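CymD (PDB 6Z34) forms an outer-membrane channel of the FadL family that takes up monoaromatic hydrocarbons, probably by lateral diffusion into the membrane. Local coordinates at residues Pro34-Leu37 with Thr38-Gln41; Tyr228-Thr231 with Pro232-Val236. One frame throughout, in Å; residues are numbered along the deposited sequence.

Contact 1 (Pro34-Leu37 with Thr38-Gln41); sequences PATL and TQMQ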
loop_
_atom_site.group_PDB
_atom_site.type_symbol
_atom_site.label_atom_id
_atom_site.label_comp_id
_atom_site.label_asym_id
_atom_site.label_seq_id
_atom_site.Cartn_x
_atom_site.Cartn_y
_atom_site.Cartn_z
ATOM N N PRO A 34 -0.754 -1.090 16.035
ATOM C CA PRO A 34 -1.021 0.061 16.908
ATOM C C PRO A 34 -0.730 -0.205 18.377
ATOM O O PRO A 34 -0.582 0.758 19.137
ATOM C CB PRO A 34 -2.511 0.353 16.665
ATOM C CG PRO A 34 -3.042 -0.809 15.880
ATOM C CD PRO A 34 -1.901 -1.439 15.181
ATOM N N ALA A 35 -0.601 -1.465 18.806
ATOM C CA ALA A 35 -0.217 -1.712 20.195
ATOM C C ALA A 35 1.147 -1.113 20.501
ATOM O O ALA A 35 1.423 -0.779 21.661
ATOM C CB ALA A 35 -0.215 -3.211 20.508
ATOM N N THR A 36 1.999 -0.918 19.477
ATOM C CA THR A 36 3.338 -0.394 19.761
ATOM C C THR A 36 3.320 1.079 20.149
ATOM O O THR A 36 4.340 1.585 20.629
ATOM C CB THR A 36 4.289 -0.577 18.577
ATOM O OG1 THR A 36 3.759 0.070 17.419
ATOM C CG2 THR A 36 4.574 -2.101 18.303
ATOM N N LEU A 37 2.198 1.776 19.940
ATOM C CA LEU A 37 2.112 3.179 20.319
ATOM C C LEU A 37 2.253 3.391 21.816
ATOM O O LEU A 37 2.681 4.470 22.228
ATOM C CB LEU A 37 0.791 3.767 19.848
ATOM C CG LEU A 37 0.584 3.697 18.346
ATOM C CD1 LEU A 37 -0.856 4.054 18.035
ATOM C CD2 LEU A 37 1.591 4.622 17.665
ATOM N N THR A 38 1.931 2.390 22.645
ATOM C CA THR A 38 2.195 2.537 24.078
ATOM C C THR A 38 3.685 2.645 24.394
ATOM O O THR A 38 4.025 3.055 25.508
ATOM C CB THR A 38 1.562 1.390 24.894
ATOM O OG1 THR A 38 2.112 0.119 24.513
ATOM C CG2 THR A 38 0.071 1.375 24.699
ATOM N N GLN A 39 4.571 2.325 23.442
ATOM C CA GLN A 39 6.017 2.503 23.616
ATOM C C GLN A 39 6.442 3.971 23.514
ATOM O O GLN A 39 7.527 4.323 23.986
ATOM C CB GLN A 39 6.780 1.692 22.560
ATOM C CG GLN A 39 7.415 0.397 23.025
ATOM C CD GLN A 39 6.401 -0.683 23.295
ATOM O OE1 GLN A 39 5.901 -1.324 22.365
ATOM N NE2 GLN A 39 6.095 -0.904 24.574
ATOM N N MET A 40 5.633 4.832 22.895
ATOM C CA MET A 40 6.024 6.232 22.766
ATOM C C MET A 40 5.909 6.957 24.100
ATOM O O MET A 40 5.080 6.611 24.941
ATOM C CB MET A 40 5.153 6.950 21.731
ATOM C CG MET A 40 5.205 6.295 20.347
ATOM S SD MET A 40 4.064 7.079 19.202
ATOM C CE MET A 40 5.016 8.539 18.779
ATOM N N GLN A 41 6.745 7.986 24.270
ATOM C CA GLN A 41 6.721 8.809 25.475
ATOM C C GLN A 41 5.405 9.570 25.584
ATOM O O GLN A 41 4.732 9.846 24.587
ATOM C CB GLN A 41 7.891 9.801 25.486
ATOM C CG GLN A 41 9.270 9.159 25.447
ATOM C CD GLN A 41 9.833 8.932 26.839
ATOM O OE1 GLN A 41 10.171 9.883 27.545
ATOM N NE2 GLN A 41 9.931 7.668 27.244
HETATM O O HOH W 1 3.614 -2.291 23.051
#
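A local turn of 3-10 helix brings A35, T36 and L37 against T38, Q39 and M40, in the N-terminal region just ahead of strand 43-58; in FadL relatives this region is the hatch that plugs the barrel. The backbone bonds run three residues back: Q39 N reaches T36 O at 2.9 Å and M40 N reaches L37 O at 3.0 Å, while the bond from T38 N to A35 O is weak. In both of the shorter bonds the donor stands well above the carbonyl plane. Q39 bends sharply at its second torsion (chi2 72°), which folds the amide back along the turn until OE1 lies 3.8 Å from T36 CA. There a water donates to Q39 OE1 at 2.6 Å and to A35 O at 3.0 Å, bridging side chain and backbone. A leucine in place of Q39 would offer no oxygen, so this water would probably lose one of its acceptors and hold the turn less firmly. L37 and M40 lie side by side, with L37 CD2 3.8 Å from M40 SD, and the hydroxyl of T38 is hydrogen-bonded to S152. P34 and L37 rest on S142 of strand 131-146, while A35 and T36 touch T227. The contact thus divides its chemistry between an apolar pair, L37 and M40, and a water-bridged polar edge at Q39, the latter giving a buried carbonyl, A35 O, an added donor.

Contact 2 (Tyr228-Thr231 with Pro232-Val236); sequences YQLT and PKTRV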
loop_
_atom_site.group_PDB
_atom_site.type_symbol
_atom_site.label_atom_id
_atom_site.label_comp_id
_atom_site.label_asym_id
_atom_site.label_seq_id
_atom_site.Cartn_x
_atom_site.Cartn_y
_atom_site.Cartn_z
ATOM N N TYR A 228 3.437 -8.215 23.739
ATOM C CA TYR A 228 3.623 -8.894 25.017
ATOM C C TYR A 228 5.106 -8.941 25.330
ATOM O O TYR A 228 5.886 -9.506 24.552
ATOM C CB TYR A 228 3.038 -10.305 25.008
ATOM C CG TYR A 228 2.950 -10.909 26.399
ATOM C CD1 TYR A 228 1.938 -10.531 27.276
ATOM C CD2 TYR A 228 3.881 -11.840 26.835
ATOM C CE1 TYR A 228 1.844 -11.068 28.536
ATOM C CE2 TYR A 228 3.805 -12.391 28.114
ATOM C CZ TYR A 228 2.781 -11.998 28.960
ATOM O OH TYR A 228 2.683 -12.532 30.228
ATOM N N GLN A 229 5.489 -8.338 26.455
ATOM C CA GLN A 229 6.872 -8.387 26.932
ATOM C C GLN A 229 7.029 -9.642 27.768
ATOM O O GLN A 229 6.816 -9.625 28.977
ATOM C CB GLN A 229 7.216 -7.153 27.752
ATOM C CG GLN A 229 8.684 -7.070 28.082
ATOM C CD GLN A 229 9.468 -6.382 26.986
ATOM O OE1 GLN A 229 9.090 -5.307 26.532
ATOM N NE2 GLN A 229 10.559 -7.005 26.543
ATOM N N LEU A 230 7.385 -10.758 27.134
ATOM C CA LEU A 230 7.446 -11.984 27.922
ATOM C C LEU A 230 8.731 -12.075 28.736
ATOM O O LEU A 230 8.736 -12.671 29.818
ATOM C CB LEU A 230 7.274 -13.214 27.028
ATOM C CG LEU A 230 7.967 -13.427 25.689
ATOM C CD1 LEU A 230 9.464 -13.322 25.797
ATOM C CD2 LEU A 230 7.596 -14.819 25.225
ATOM N N THR A 231 9.796 -11.457 28.250
ATOM C CA THR A 231 11.124 -11.394 28.830
ATOM C C THR A 231 11.553 -9.937 28.880
ATOM O O THR A 231 11.134 -9.140 28.034
ATOM C CB THR A 231 12.102 -12.226 27.986
ATOM O OG1 THR A 231 11.982 -13.600 28.355
ATOM C CG2 THR A 231 13.550 -11.770 28.128
ATOM N N PRO A 232 12.338 -9.546 29.882
ATOM C CA PRO A 232 12.771 -8.142 29.954
ATOM C C PRO A 232 13.417 -7.620 28.678
ATOM O O PRO A 232 13.302 -6.427 28.395
ATOM C CB PRO A 232 13.757 -8.145 31.134
ATOM C CG PRO A 232 14.050 -9.608 31.401
ATOM C CD PRO A 232 12.784 -10.304 31.060
ATOM N N LYS A 233 14.082 -8.460 27.891
ATOM C CA LYS A 233 14.712 -7.983 26.668
ATOM C C LYS A 233 13.935 -8.342 25.402
ATOM O O LYS A 233 14.250 -7.815 24.328
ATOM C CB LYS A 233 16.143 -8.528 26.568
ATOM C CG LYS A 233 16.925 -8.375 27.857
ATOM C CD LYS A 233 18.365 -7.964 27.617
ATOM C CE LYS A 233 19.200 -9.110 27.091
ATOM N NZ LYS A 233 20.649 -8.736 27.042
ATOM N N THR A 234 12.931 -9.207 25.494
ATOM C CA THR A 234 12.278 -9.762 24.322
ATOM C C THR A 234 10.792 -9.462 24.384
ATOM O O THR A 234 10.107 -9.895 25.316
ATOM C CB THR A 234 12.515 -11.268 24.214
ATOM O OG1 THR A 234 13.863 -11.500 23.786
ATOM C CG2 THR A 234 11.559 -11.874 23.194
ATOM N N ARG A 235 10.310 -8.710 23.400
ATOM C CA ARG A 235 8.901 -8.393 23.251
ATOM C C ARG A 235 8.389 -9.112 22.017
ATOM O O ARG A 235 9.107 -9.238 21.018
ATOM C CB ARG A 235 8.697 -6.870 23.126
ATOM C CG ARG A 235 7.246 -6.395 23.026
ATOM C CD ARG A 235 7.174 -4.871 22.912
ATOM N NE ARG A 235 8.143 -4.202 23.777
ATOM C CZ ARG A 235 9.204 -3.525 23.340
ATOM N NH1 ARG A 235 9.442 -3.421 22.036
ATOM N NH2 ARG A 235 10.030 -2.955 24.211
ATOM N N VAL A 236 7.165 -9.618 22.093
ATOM C CA VAL A 236 6.553 -10.266 20.944
ATOM C C VAL A 236 5.288 -9.488 20.584
ATOM O O VAL A 236 4.625 -8.907 21.453
ATOM C CB VAL A 236 6.280 -11.766 21.230
ATOM C CG1 VAL A 236 5.330 -11.943 22.381
ATOM C CG2 VAL A 236 5.738 -12.453 20.004
#
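Y228 and V236 form the antiparallel hydrogen-bonded pair that closes a tight beta hairpin between strands 198-229 and 234-259. Both backbone partners of the pair are satisfied: Y228 N donates to V236 O at 2.7 Å and V236 N returns the bond to Y228 O at 2.8 Å. Beside them V236 CG1 packs on Y228 CB at 3.9 Å. Nearer the turn the register slips, for L230 and T231 both face T234 in a classic beta bulge. T231 N gives a weak bond to T234 O, and T234 N donates to T231 O at 3.1 Å. T231 O has a second donor, Q229 NE2, 2.7 Å away and nearly along the C=O axis, with the oxygen close to the plane of the Q229 amide. Q229 has CG anti to the backbone N (chi1 -171°) and then bends at chi2 (87°), which turns its amide in towards the hairpin end. The other end of the amide also works: Q229 OE1 takes a weak bond from R235 NE at 3.1 Å, the amide and guanidinium planes standing 85° apart. One glutamine thus grips the turn carbonyl firmly and the following strand only weakly. L230 CD1 lies alongside T234 CG2 at 3.6 Å, an apolar touch within the bulge itself. R235 finds its stronger partner through NH1, which bonds A22 O. On the flanking strand 281-289, H288 ND1 is hydrogen-bonded to T234 OG1 and S287 bonds the R235 backbone, whereas the Q229 backbone is bonded to K150, in the turn before strand 151-171.

Contact 1 comes first along the chain, in the N-terminal loop between helix 10-15 and strand 43-58; contact 2 follows much later, at the turn joining strands 198-229 and 234-259. Their centres are about 14 Å apart, on the same side of the chain's centre. They meet where Q39 OE1 packs 3.8 Å from R235 CD. T227, already in contact with 34-37, directly precedes Y228, so strand 198-229 serves both contacts. Seen together, the pair illustrates how an N-terminal segment, probably the counterpart of the FadL hatch, is fitted against one end of a barrel hairpin, joining that segment to the wall there.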